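Local coordinates for protein laccase (Botrytis aclada, PDB 3SQR) that couples the one-electron oxidation of phenolic substrates to the reduction of dioxygen to water at its copper sites, probably in lignin degradation and the detoxification of lignin-derived products, at residues Gly127-Gly132 with Gln158-Gly163; Gly141-Pro146 with Pro418-Ile423. All coordinates share one frame; numbering follows the deposited sequence.

How the interactions relate
Both contacts involve the long connection between strands 123-125 and 152-158 of the first cupredoxin-like domain. Gly127-Gly132 comes early in it and Gly141-Pro146 later; Gln158-Gly163 follows at the end of strand 152-158, and Pro418-Ile423 lies far along the chain at the start of helix 419-424. Interaction 1 ties the connection to the loop between strands 152-158 and 163-169, within the first domain, whereas interaction 2 joins it to the third. Their centres are 20 Å apart and their nearest atoms about 8 Å, without touching. Both lie near the copper-binding histidines held between these domains, the Val142 side chain about 9 Å from a bound copper ion, and Gly127, at its side-chain position, about 7 Å.

Interaction 1 of 2, residues Gly127-Gly132 with Gln158-Gly163; sequences GIRQLG and QVTQYG
Gln161 reaches from the loop after strand 152-158 to the backbone of Gly127-Arg129, and its terminal amide carries the contact. CB points toward the other segment, and CG stands anti to the carbonyl carbon (chi1 -66°), from where the extended chain delivers Gln161 CD to within 3.6 Å of Gly127 O. The two amide atoms then divide the work. Gln161 NE2 donates to Gly127 O at 3.0 Å, with the acceptor close to the amide plane of Gln161, while Gln161 OE1 accepts from Arg129 N at 2.9 Å, the donor tilted 29° from its carbonyl plane. Bonds at both ends fix the rotation of the amide. Carbon atoms also crowd Gln161 OE1: Ile128 CA at 3.4 Å, Arg129 CB at 3.6 Å and Ile128 CD1 at 4.0 Å. Ile128 CD1 also meets Val159 CG1 at 4.3 Å.

Waters fill out the rest. One links Arg129 NH1 to Thr160 OG1, a second joins Gln130 N to Gln158 O, and a third lies between Leu131 N and Thr160 OG1. The guanidinium of Arg129 also hydrogen-bonds Tyr59 O and forms a salt bridge with Asp517. Ile128 packs on Leu183 and Ile185 of strand 180-186 and on Phe157 of strand 152-158, so it is wedged between the two sheets of the first domain, beside the strand that carries His124.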
ATOM      1  N   GLY A 127      -4.658   0.272   4.348  1.00 20.07           N
ATOM      2  CA  GLY A 127      -4.506  -0.359   5.626  1.00 19.37           C
ATOM      3  C   GLY A 127      -5.489   0.145   6.668  1.00 20.67           C
ATOM      4  O   GLY A 127      -5.470  -0.330   7.802  1.00 19.50           O
ATOM      5  N   ILE A 128      -6.363   1.064   6.274  1.00 21.50           N
ATOM      6  CA  ILE A 128      -7.314   1.617   7.187  1.00 21.08           C
ATOM      7  C   ILE A 128      -8.418   0.598   7.370  1.00 20.95           C
ATOM      8  O   ILE A 128      -9.041   0.208   6.423  1.00 21.87           O
ATOM      9  CB  ILE A 128      -7.851   3.015   6.728  1.00 21.14           C
ATOM     10  CG1 ILE A 128      -6.668   4.029   6.697  1.00 22.03           C
ATOM     11  CG2 ILE A 128      -8.877   3.565   7.726  1.00 19.64           C
ATOM     12  CD1 ILE A 128      -5.920   4.269   8.061  1.00 23.07           C
ATOM     13  N   ARG A 129      -8.735   0.314   8.616  1.00 21.15           N
ATOM     14  CA  ARG A 129      -9.602  -0.827   8.924  1.00 21.20           C
ATOM     15  C   ARG A 129     -11.025  -0.647   8.395  1.00 22.87           C
ATOM     16  O   ARG A 129     -11.640  -1.614   8.000  1.00 21.08           O
ATOM     17  CB  ARG A 129      -9.615  -0.979  10.419  1.00 21.55           C
ATOM     18  CG  ARG A 129     -10.237  -2.214  10.873  1.00 22.52           C
ATOM     19  CD  ARG A 129     -10.327  -2.189  12.366  1.00 24.68           C
ATOM     20  NE  ARG A 129     -10.778  -3.477  12.908  1.00 26.46           N
ATOM     21  CZ  ARG A 129     -10.916  -3.698  14.222  1.00 26.22           C
ATOM     22  NH1 ARG A 129     -10.696  -2.732  15.057  1.00 24.76           N
ATOM     23  NH2 ARG A 129     -11.227  -4.892  14.684  1.00 30.85           N
ATOM     24  N   GLN A 130     -11.530   0.598   8.421  1.00 22.50           N
ATOM     25  CA  GLN A 130     -12.874   0.941   8.031  1.00 22.82           C
ATOM     26  C   GLN A 130     -13.931   0.124   8.762  1.00 24.10           C
ATOM     27  O   GLN A 130     -14.949  -0.204   8.186  1.00 23.26           O
ATOM     28  CB  GLN A 130     -13.065   0.740   6.513  1.00 22.09           C
ATOM     29  CG  GLN A 130     -12.058   1.544   5.639  1.00 20.94           C
ATOM     30  CD  GLN A 130     -12.301   3.024   5.656  1.00 23.36           C
ATOM     31  OE1 GLN A 130     -13.236   3.519   6.294  1.00 23.82           O
ATOM     32  NE2 GLN A 130     -11.459   3.765   4.940  1.00 20.85           N
ATOM     33  N   LEU A 131     -13.709  -0.107  10.022  1.00 25.65           N
ATOM     34  CA  LEU A 131     -14.749  -0.721  10.894  1.00 25.91           C
ATOM     35  C   LEU A 131     -16.014   0.128  10.893  1.00 26.96           C
ATOM     36  O   LEU A 131     -16.005   1.305  11.281  1.00 26.48           O
ATOM     37  CB  LEU A 131     -14.177  -0.935  12.279  1.00 27.45           C
ATOM     38  CG  LEU A 131     -15.050  -1.592  13.334  1.00 30.46           C
ATOM     39  CD1 LEU A 131     -15.494  -2.905  12.850  1.00 34.27           C
ATOM     40  CD2 LEU A 131     -14.235  -1.697  14.664  1.00 32.24           C
ATOM     41  N   GLY A 132     -17.101  -0.435  10.329  1.00 28.24           N
ATOM     42  CA  GLY A 132     -18.342   0.305  10.197  1.00 28.81           C
ATOM     43  C   GLY A 132     -18.388   1.380   9.137  1.00 29.04           C
ATOM     44  O   GLY A 132     -19.335   2.209   9.074  1.00 30.67           O
ATOM     45  N   GLN A 158     -13.263   7.097  10.747  1.00 22.26           N
ATOM     46  CA  GLN A 158     -12.380   7.312  11.871  1.00 22.69           C
ATOM     47  C   GLN A 158     -11.073   6.610  11.689  1.00 22.46           C
ATOM     48  O   GLN A 158     -10.999   5.450  11.234  1.00 22.08           O
ATOM     49  CB  GLN A 158     -13.009   6.847  13.204  1.00 23.40           C
ATOM     50  CG  GLN A 158     -12.291   7.315  14.417  1.00 26.85           C
ATOM     51  CD  GLN A 158     -13.057   7.009  15.684  1.00 27.90           C
ATOM     52  OE1 GLN A 158     -13.825   6.037  15.717  1.00 28.33           O
ATOM     53  NE2 GLN A 158     -12.824   7.815  16.759  1.00 26.42           N
ATOM     54  N   VAL A 159      -9.995   7.229  12.215  1.00 21.46           N
ATOM     55  CA  VAL A 159      -8.760   6.474  12.217  1.00 21.38           C
ATOM     56  C   VAL A 159      -8.592   5.857  13.597  1.00 22.87           C
ATOM     57  O   VAL A 159      -8.489   6.546  14.630  1.00 23.41           O
ATOM     58  CB  VAL A 159      -7.525   7.290  11.796  1.00 23.26           C
ATOM     59  CG1 VAL A 159      -7.553   7.539  10.266  1.00 21.98           C
ATOM     60  CG2 VAL A 159      -7.418   8.680  12.580  1.00 23.02           C
ATOM     61  N   THR A 160      -8.680   4.542  13.618  1.00 22.54           N
ATOM     62  CA  THR A 160      -8.651   3.790  14.866  1.00 22.35           C
ATOM     63  C   THR A 160      -7.298   3.054  14.961  1.00 22.07           C
ATOM     64  O   THR A 160      -7.141   2.039  15.615  1.00 22.98           O
ATOM     65  CB  THR A 160      -9.819   2.787  14.870  1.00 23.57           C
ATOM     66  OG1 THR A 160      -9.655   1.858  13.785  1.00 23.62           O
ATOM     67  CG2 THR A 160     -11.121   3.525  14.668  1.00 23.71           C
ATOM     68  N   GLN A 161      -6.326   3.586  14.219  1.00 21.02           N
ATOM     69  CA  GLN A 161      -5.002   3.038  14.055  1.00 21.70           C
ATOM     70  C   GLN A 161      -4.072   4.269  14.012  1.00 20.93           C
ATOM     71  O   GLN A 161      -4.516   5.386  13.738  1.00 22.98           O
ATOM     72  CB  GLN A 161      -4.842   2.285  12.721  1.00 22.31           C
ATOM     73  CG  GLN A 161      -5.665   1.057  12.633  1.00 24.15           C
ATOM     74  CD  GLN A 161      -5.878   0.677  11.221  1.00 21.21           C
ATOM     75  OE1 GLN A 161      -6.777   1.257  10.532  1.00 23.48           O
ATOM     76  NE2 GLN A 161      -5.102  -0.285  10.754  1.00 19.47           N
ATOM     77  N   TYR A 162      -2.793   4.012  14.247  1.00 22.65           N
ATOM     78  CA  TYR A 162      -1.767   5.048  14.203  1.00 22.78           C
ATOM     79  C   TYR A 162      -0.526   4.517  13.526  1.00 19.74           C
ATOM     80  O   TYR A 162      -0.204   3.327  13.565  1.00 21.41           O
ATOM     81  CB  TYR A 162      -1.508   5.661  15.591  1.00 22.20           C
ATOM     82  CG  TYR A 162      -1.063   4.663  16.601  1.00 23.59           C
ATOM     83  CD1 TYR A 162       0.301   4.368  16.765  1.00 23.22           C
ATOM     84  CD2 TYR A 162      -1.993   3.950  17.354  1.00 25.97           C
ATOM     85  CE1 TYR A 162       0.703   3.385  17.678  1.00 24.61           C
ATOM     86  CE2 TYR A 162      -1.606   2.973  18.232  1.00 25.56           C
ATOM     87  CZ  TYR A 162      -0.254   2.695  18.405  1.00 26.92           C
ATOM     88  OH  TYR A 162       0.176   1.763  19.304  1.00 25.73           O
ATOM     89  N   GLY A 163       0.119   5.434  12.829  1.00 20.12           N
ATOM     90  CA  GLY A 163       1.357   5.134  12.146  1.00 18.67           C
ATOM     91  C   GLY A 163       1.350   5.699  10.729  1.00 19.34           C
ATOM     92  O   GLY A 163       0.776   6.738  10.446  1.00 21.91           O
TER
HETATM   93  O   HOH W   1      -8.775  -0.534  14.863  1.00 22.69           O
HETATM   94  O   HOH W   2     -11.035   3.010  10.093  1.00 20.12           O
HETATM   95  O   HOH W   3     -11.809   1.370  12.172  1.00 27.65           O

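Interaction 2 of 2, residues Gly141-Pro146 with Pro418-Ile423; sequences GVTQCP and PTTLKI
The N-terminus of helix 419-424 in the third cupredoxin-like domain is met by the Gly141-Cys145 loop of the first domain, whose carbonyl groups accept hydrogen bonds from the opening turn. Pro418 holds the N-cap position. Next to it, Thr419 N donates to Gly141 O at 3.1 Å, approaching from above the carbonyl plane, 49° out of it. Val142 O accepts from the backbone N of Thr420 at 2.9 Å. In one of two modelled conformers of Thr420, with OG1 beside its own backbone N (chi1 -56°), OG1 also donates to Val142 O at 2.7 Å, in the carbonyl plane, on a lone pair. Two backbone N-H groups of the first helical turn are thus satisfied from another domain, and the helix dipole would probably favour these acceptors.

Pro418 packs alongside. Its CA makes a CH...O contact with Gly141 O, Pro418 CB lies 3.4 Å from Gly141 C, and Pro418 CG rests 3.6 Å from Gln144 C. Beside the ring nitrogen, Pro418 CD packs 3.6 Å from Cys145 SG, the sulfur disulfide-bonded to Cys561 of helix 551-567. Phe557 of that helix also touches Pro418 and Thr420. The side chains of Val142 and Thr419 run alongside each other, CG1 of the valine 4.2 Å from OG1 of the threonine, which is hydrogen-bonded to OE1 of Gln539 in strand 537-542. Within the loop, Gln144 NE2 donates to the carbonyl O of the following residue, Cys145, at 2.8 Å, while Gln144 OE1 is hydrogen-bonded to Tyr155 OH. Helix-start amides bound by loop carbonyls, next to a disulfide to the C-terminal helix, here form part of the interface between first and third domains that houses the trinuclear copper cluster in multicopper oxidases.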
ATOM      1  N   GLY A 141     -16.021  -1.322  -7.713  1.00 22.37           N
ATOM      2  CA  GLY A 141     -16.418  -2.680  -7.953  1.00 23.82           C
ATOM      3  C   GLY A 141     -16.621  -3.523  -6.731  1.00 23.48           C
ATOM      4  O   GLY A 141     -17.151  -4.643  -6.813  1.00 23.27           O
ATOM      5  N   VAL A 142     -16.097  -3.083  -5.580  1.00 23.30           N
ATOM      6  CA  VAL A 142     -16.328  -3.810  -4.340  1.00 23.42           C
ATOM      7  C   VAL A 142     -17.097  -2.973  -3.328  1.00 23.83           C
ATOM      8  O   VAL A 142     -18.173  -3.383  -2.837  1.00 24.07           O
ATOM      9  CB  VAL A 142     -15.002  -4.292  -3.723  1.00 23.89           C
ATOM     10  CG1 VAL A 142     -15.274  -4.933  -2.300  1.00 22.63           C
ATOM     11  CG2 VAL A 142     -14.176  -5.206  -4.705  1.00 23.07           C
ATOM     12  N   THR A 143     -16.571  -1.786  -2.955  1.00 23.24           N
ATOM     13  CA  THR A 143     -17.216  -0.954  -1.902  1.00 23.53           C
ATOM     14  C   THR A 143     -17.920   0.289  -2.413  1.00 22.63           C
ATOM     15  O   THR A 143     -18.597   1.011  -1.673  1.00 24.17           O
ATOM     16  CB  THR A 143     -16.203  -0.549  -0.828  1.00 23.40           C
ATOM     17  OG1 THR A 143     -15.233   0.278  -1.428  1.00 22.53           O
ATOM     18  CG2 THR A 143     -15.536  -1.770  -0.215  1.00 21.20           C
ATOM     19  N   GLN A 144     -17.777   0.535  -3.700  1.00 23.46           N
ATOM     20  CA  GLN A 144     -18.421   1.645  -4.376  1.00 22.56           C
ATOM     21  C   GLN A 144     -18.394   1.478  -5.879  1.00 22.19           C
ATOM     22  O   GLN A 144     -17.587   0.741  -6.441  1.00 23.16           O
ATOM     23  CB  GLN A 144     -17.717   2.971  -4.105  1.00 22.18           C
ATOM     24  CG  GLN A 144     -16.297   3.058  -4.561  1.00 24.22           C
ATOM     25  CD  GLN A 144     -15.715   4.438  -4.308  1.00 24.27           C
ATOM     26  OE1 GLN A 144     -15.113   4.672  -3.245  1.00 21.81           O
ATOM     27  NE2 GLN A 144     -15.927   5.360  -5.231  1.00 20.86           N
ATOM     28  N   CYS A 145     -19.239   2.243  -6.548  1.00 23.61           N
ATOM     29  CA  CYS A 145     -19.075   2.519  -7.938  1.00 24.05           C
ATOM     30  C   CYS A 145     -17.958   3.584  -8.022  1.00 22.80           C
ATOM     31  O   CYS A 145     -17.779   4.364  -7.080  1.00 25.40           O
ATOM     32  CB  CYS A 145     -20.329   3.120  -8.569  1.00 25.05           C
ATOM     33  SG  CYS A 145     -21.717   1.910  -8.636  1.00 26.69           S
ATOM     34  N   PRO A 146     -17.320   3.661  -9.176  1.00 24.53           N
ATOM     35  CA  PRO A 146     -16.392   4.719  -9.389  1.00 24.13           C
ATOM     36  C   PRO A 146     -17.055   6.075  -9.292  1.00 24.68           C
ATOM     37  O   PRO A 146     -18.253   6.257  -9.576  1.00 26.30           O
ATOM     38  CB  PRO A 146     -15.826   4.438 -10.759  1.00 23.12           C
ATOM     39  CG  PRO A 146     -16.105   2.982 -10.996  1.00 25.02           C
ATOM     40  CD  PRO A 146     -17.374   2.774 -10.347  1.00 23.51           C
ATOM     41  N   PRO A 418     -20.944  -3.022  -7.915  1.00 26.80           N
ATOM     42  CA  PRO A 418     -19.988  -3.438  -6.909  1.00 25.65           C
ATOM     43  C   PRO A 418     -20.592  -4.416  -5.945  1.00 25.25           C
ATOM     44  O   PRO A 418     -21.800  -4.462  -5.749  1.00 23.93           O
ATOM     45  CB  PRO A 418     -19.630  -2.128  -6.224  1.00 26.29           C
ATOM     46  CG  PRO A 418     -20.739  -1.255  -6.424  1.00 28.50           C
ATOM     47  CD  PRO A 418     -21.283  -1.599  -7.800  1.00 26.52           C
ATOM     48  N   THR A 419     -19.751  -5.215  -5.310  1.00 24.73           N
ATOM     49  CA  THR A 419     -20.179  -6.217  -4.356  1.00 24.35           C
ATOM     50  C   THR A 419     -21.100  -5.663  -3.312  1.00 25.14           C
ATOM     51  O   THR A 419     -22.035  -6.343  -2.897  1.00 26.11           O
ATOM     52  CB  THR A 419     -18.941  -6.819  -3.612  1.00 23.70           C
ATOM     53  OG1 THR A 419     -17.969  -7.137  -4.609  1.00 23.72           O
ATOM     54  CG2 THR A 419     -19.326  -8.076  -2.860  1.00 23.31           C
ATOM     55  N   THR A 420     -20.832  -4.439  -2.806  1.00 23.97           N
ATOM     56  CA  THR A 420     -21.685  -3.861  -1.797  1.00 24.05           C
ATOM     57  C   THR A 420     -23.077  -3.561  -2.334  1.00 25.05           C
ATOM     58  O   THR A 420     -24.033  -3.675  -1.596  1.00 27.08           O
ATOM     59  CB  THR A 420     -21.052  -2.583  -1.157  1.00 25.46           C
ATOM     60  OG1 THR A 420     -19.778  -3.033  -0.655  0.50 20.02           O
ATOM     61  CG2 THR A 420     -21.852  -2.214   0.073  0.50 22.36           C
ATOM     62  N   LEU A 421     -23.162  -3.194  -3.589  1.00 25.64           N
ATOM     63  CA  LEU A 421     -24.508  -2.960  -4.193  1.00 26.66           C
ATOM     64  C   LEU A 421     -25.240  -4.279  -4.230  1.00 26.15           C
ATOM     65  O   LEU A 421     -26.410  -4.373  -3.831  1.00 26.97           O
ATOM     66  CB  LEU A 421     -24.383  -2.300  -5.519  1.00 28.61           C
ATOM     67  CG  LEU A 421     -25.729  -2.089  -6.244  1.00 29.69           C
ATOM     68  CD1 LEU A 421     -26.689  -1.275  -5.351  1.00 31.38           C
ATOM     69  CD2 LEU A 421     -25.431  -1.409  -7.566  1.00 30.27           C
ATOM     70  N   LYS A 422     -24.532  -5.307  -4.611  1.00 26.29           N
ATOM     71  CA  LYS A 422     -25.113  -6.657  -4.578  1.00 25.92           C
ATOM     72  C   LYS A 422     -25.572  -7.047  -3.177  1.00 25.63           C
ATOM     73  O   LYS A 422     -26.672  -7.608  -2.947  1.00 25.92           O
ATOM     74  CB  LYS A 422     -24.125  -7.651  -5.194  1.00 25.58           C
ATOM     75  CG  LYS A 422     -23.753  -7.352  -6.615  1.00 24.98           C
ATOM     76  CD  LYS A 422     -22.885  -8.444  -7.190  1.00 26.00           C
ATOM     77  CE  LYS A 422     -22.327  -8.146  -8.517  1.00 26.72           C
ATOM     78  NZ  LYS A 422     -23.427  -8.179  -9.603  1.00 29.24           N
ATOM     79  N   ILE A 423     -24.738  -6.782  -2.171  1.00 24.35           N
ATOM     80  CA  ILE A 423     -25.119  -7.007  -0.826  1.00 24.55           C
ATOM     81  C   ILE A 423     -26.321  -6.172  -0.380  1.00 25.68           C
ATOM     82  O   ILE A 423     -27.200  -6.706   0.241  1.00 26.13           O
ATOM     83  CB  ILE A 423     -23.880  -6.704   0.132  1.00 23.04           C
ATOM     84  CG1 ILE A 423     -22.911  -7.834  -0.071  1.00 23.29           C
ATOM     85  CG2 ILE A 423     -24.355  -6.526   1.533  1.00 27.05           C
ATOM     86  CD1 ILE A 423     -21.492  -7.489   0.497  1.00 23.46           C
TER